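Local coordinates for protein CurB (Lyngbya majuscula, PDB 5KP7) that probably serves as an acyl carrier protein in biosynthesis, holding substrates or intermediates on a covalently attached 4'-phosphopantetheine arm, at residues D54-K58 and L59-S63. Sequence-based numbering, arbitrary orientation.
Sequences DSLKK and LGIDS. With PNS (4'-phosphopantetheine), chain E.
Leu59 N donates to Ser55 O at 2.9 Å, nearly in line with the carbonyl. Ile61 N reaches back to Leu56 O at 3.0 Å. The third backbone bond, Gly60 N to Lys57 O, closes a type I turn over Lys57 to Gly60. Gly60 has a positive phi (88°) at which a CB would press on the preceding carbonyl oxygen. Ser55 OG accepts from Lys58 N at 3.0 Å, an ST motif that ties the start of the turn.

This turn leads to the Asp-Ser attachment site of a carrier protein, at the start of helix 63-76. Ser63 OG is bonded covalently to P24 of the phosphopantetheine, and Ser63 N donates to phosphate O23 at 2.9 Å. Asp62 is the N-cap: its OD1 takes the N-H of Asn65, while Arg66 NH1, from the phosphopantetheine pocket, hydrogen-bonds to Ile61 O.

Leu59 CD2 lies 3.9 Å from Asp54 CB, the two side chains crossing at about a right angle. The same methyl sits 3.5 Å from Ser55 O. Shortening Leu59 to an alanine is likely to open a gap beside Asp54 CB and beside Leu45 and Leu50, which also touch it. Ile61 CG1 is anti to the carbonyl carbon (chi1 -58°), which carries CD1 to within 4.2 Å of Leu56 CD2. Both residues pack on Thr38 and Ile69.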
# COMPACT_ATOMS: atom_id res chain seq x y z
N ASP B 54 -25.52 -11.14 -18.43
CA ASP B 54 -24.06 -11.25 -18.53
C ASP B 54 -23.38 -10.36 -17.51
O ASP B 54 -23.84 -9.24 -17.25
CB ASP B 54 -23.55 -10.87 -19.92
CG ASP B 54 -23.80 -11.94 -20.95
OD1 ASP B 54 -23.82 -13.14 -20.59
OD2 ASP B 54 -23.95 -11.59 -22.14
N SER B 55 -22.30 -10.86 -16.93
CA SER B 55 -21.54 -10.14 -15.94
C SER B 55 -20.21 -9.75 -16.56
O SER B 55 -19.62 -10.52 -17.33
CB SER B 55 -21.34 -10.99 -14.68
OG SER B 55 -20.13 -11.70 -14.71
N LEU B 56 -19.75 -8.54 -16.25
CA LEU B 56 -18.49 -8.03 -16.80
C LEU B 56 -17.33 -8.93 -16.41
O LEU B 56 -16.47 -9.22 -17.25
CB LEU B 56 -18.25 -6.60 -16.33
CG LEU B 56 -19.29 -5.55 -16.74
CD1 LEU B 56 -19.03 -4.22 -16.02
CD2 LEU B 56 -19.32 -5.35 -18.25
N LYS B 57 -17.32 -9.41 -15.17
CA LYS B 57 -16.31 -10.37 -14.72
C LYS B 57 -16.28 -11.64 -15.58
O LYS B 57 -15.22 -12.02 -16.08
CB LYS B 57 -16.49 -10.71 -13.23
CG LYS B 57 -15.33 -11.50 -12.63
CD LYS B 57 -15.32 -11.49 -11.10
CE LYS B 57 -14.02 -12.09 -10.58
NZ LYS B 57 -13.92 -12.08 -9.09
N LYS B 58 -17.44 -12.28 -15.80
CA LYS B 58 -17.49 -13.51 -16.62
C LYS B 58 -17.19 -13.26 -18.11
O LYS B 58 -16.67 -14.14 -18.79
CB LYS B 58 -18.82 -14.26 -16.43
CG LYS B 58 -18.98 -14.86 -15.03
CD LYS B 58 -20.05 -15.95 -14.98
CE LYS B 58 -21.47 -15.40 -15.04
NZ LYS B 58 -22.01 -15.06 -13.69
N LEU B 59 -17.49 -12.06 -18.60
CA LEU B 59 -17.02 -11.59 -19.92
C LEU B 59 -15.49 -11.37 -20.05
O LEU B 59 -15.00 -11.08 -21.14
CB LEU B 59 -17.75 -10.30 -20.32
CG LEU B 59 -19.06 -10.33 -21.13
CD1 LEU B 59 -19.70 -11.72 -21.29
CD2 LEU B 59 -20.05 -9.33 -20.55
N GLY B 60 -14.75 -11.48 -18.94
CA GLY B 60 -13.29 -11.31 -18.95
C GLY B 60 -12.81 -9.88 -18.75
O GLY B 60 -11.67 -9.56 -19.07
N ILE B 61 -13.66 -9.00 -18.23
CA ILE B 61 -13.27 -7.61 -18.04
C ILE B 61 -12.65 -7.48 -16.65
O ILE B 61 -13.27 -7.85 -15.66
CB ILE B 61 -14.46 -6.67 -18.23
CG1 ILE B 61 -14.98 -6.92 -19.67
CG2 ILE B 61 -14.06 -5.21 -17.96
CD1 ILE B 61 -15.74 -5.80 -20.31
N ASP B 62 -11.43 -6.95 -16.61
CA ASP B 62 -10.63 -6.95 -15.39
C ASP B 62 -11.07 -5.87 -14.41
O ASP B 62 -11.94 -5.04 -14.71
CB ASP B 62 -9.13 -6.93 -15.70
CG ASP B 62 -8.59 -5.57 -16.11
OD1 ASP B 62 -9.16 -4.50 -15.80
OD2 ASP B 62 -7.52 -5.59 -16.73
N SER B 63 -10.44 -5.86 -13.24
CA SER B 63 -10.91 -5.04 -12.14
C SER B 63 -10.89 -3.54 -12.47
O SER B 63 -11.85 -2.81 -12.21
CB SER B 63 -10.08 -5.32 -10.87
OG SER B 63 -10.07 -6.72 -10.57
O23 PNS E . -8.59 -7.82 -12.11
P24 PNS E . -9.51 -8.06 -10.93
O26 PNS E . -10.55 -9.16 -11.01
O27 PNS E . -8.63 -8.44 -9.61
C28 PNS E . -7.49 -7.68 -9.23
C29 PNS E . -6.39 -8.58 -8.67
C30 PNS E . -5.23 -7.83 -8.02
C31 PNS E . -6.40 -10.08 -9.09
C32 PNS E . -7.08 -9.03 -7.28
O33 PNS E . -6.24 -9.92 -6.49
C34 PNS E . -7.54 -7.99 -6.28
O35 PNS E . -8.63 -7.43 -6.41
N36 PNS E . -6.67 -7.66 -5.33
C37 PNS E . -6.73 -6.39 -4.64
C38 PNS E . -7.69 -6.33 -3.48
C39 PNS E . -7.53 -4.92 -2.96
O40 PNS E . -6.71 -4.68 -2.08
N41 PNS E . -8.30 -3.99 -3.54
C42 PNS E . -8.20 -2.61 -3.11
C43 PNS E . -8.91 -1.66 -4.06
S44 PNS E . -8.75 -0.04 -3.29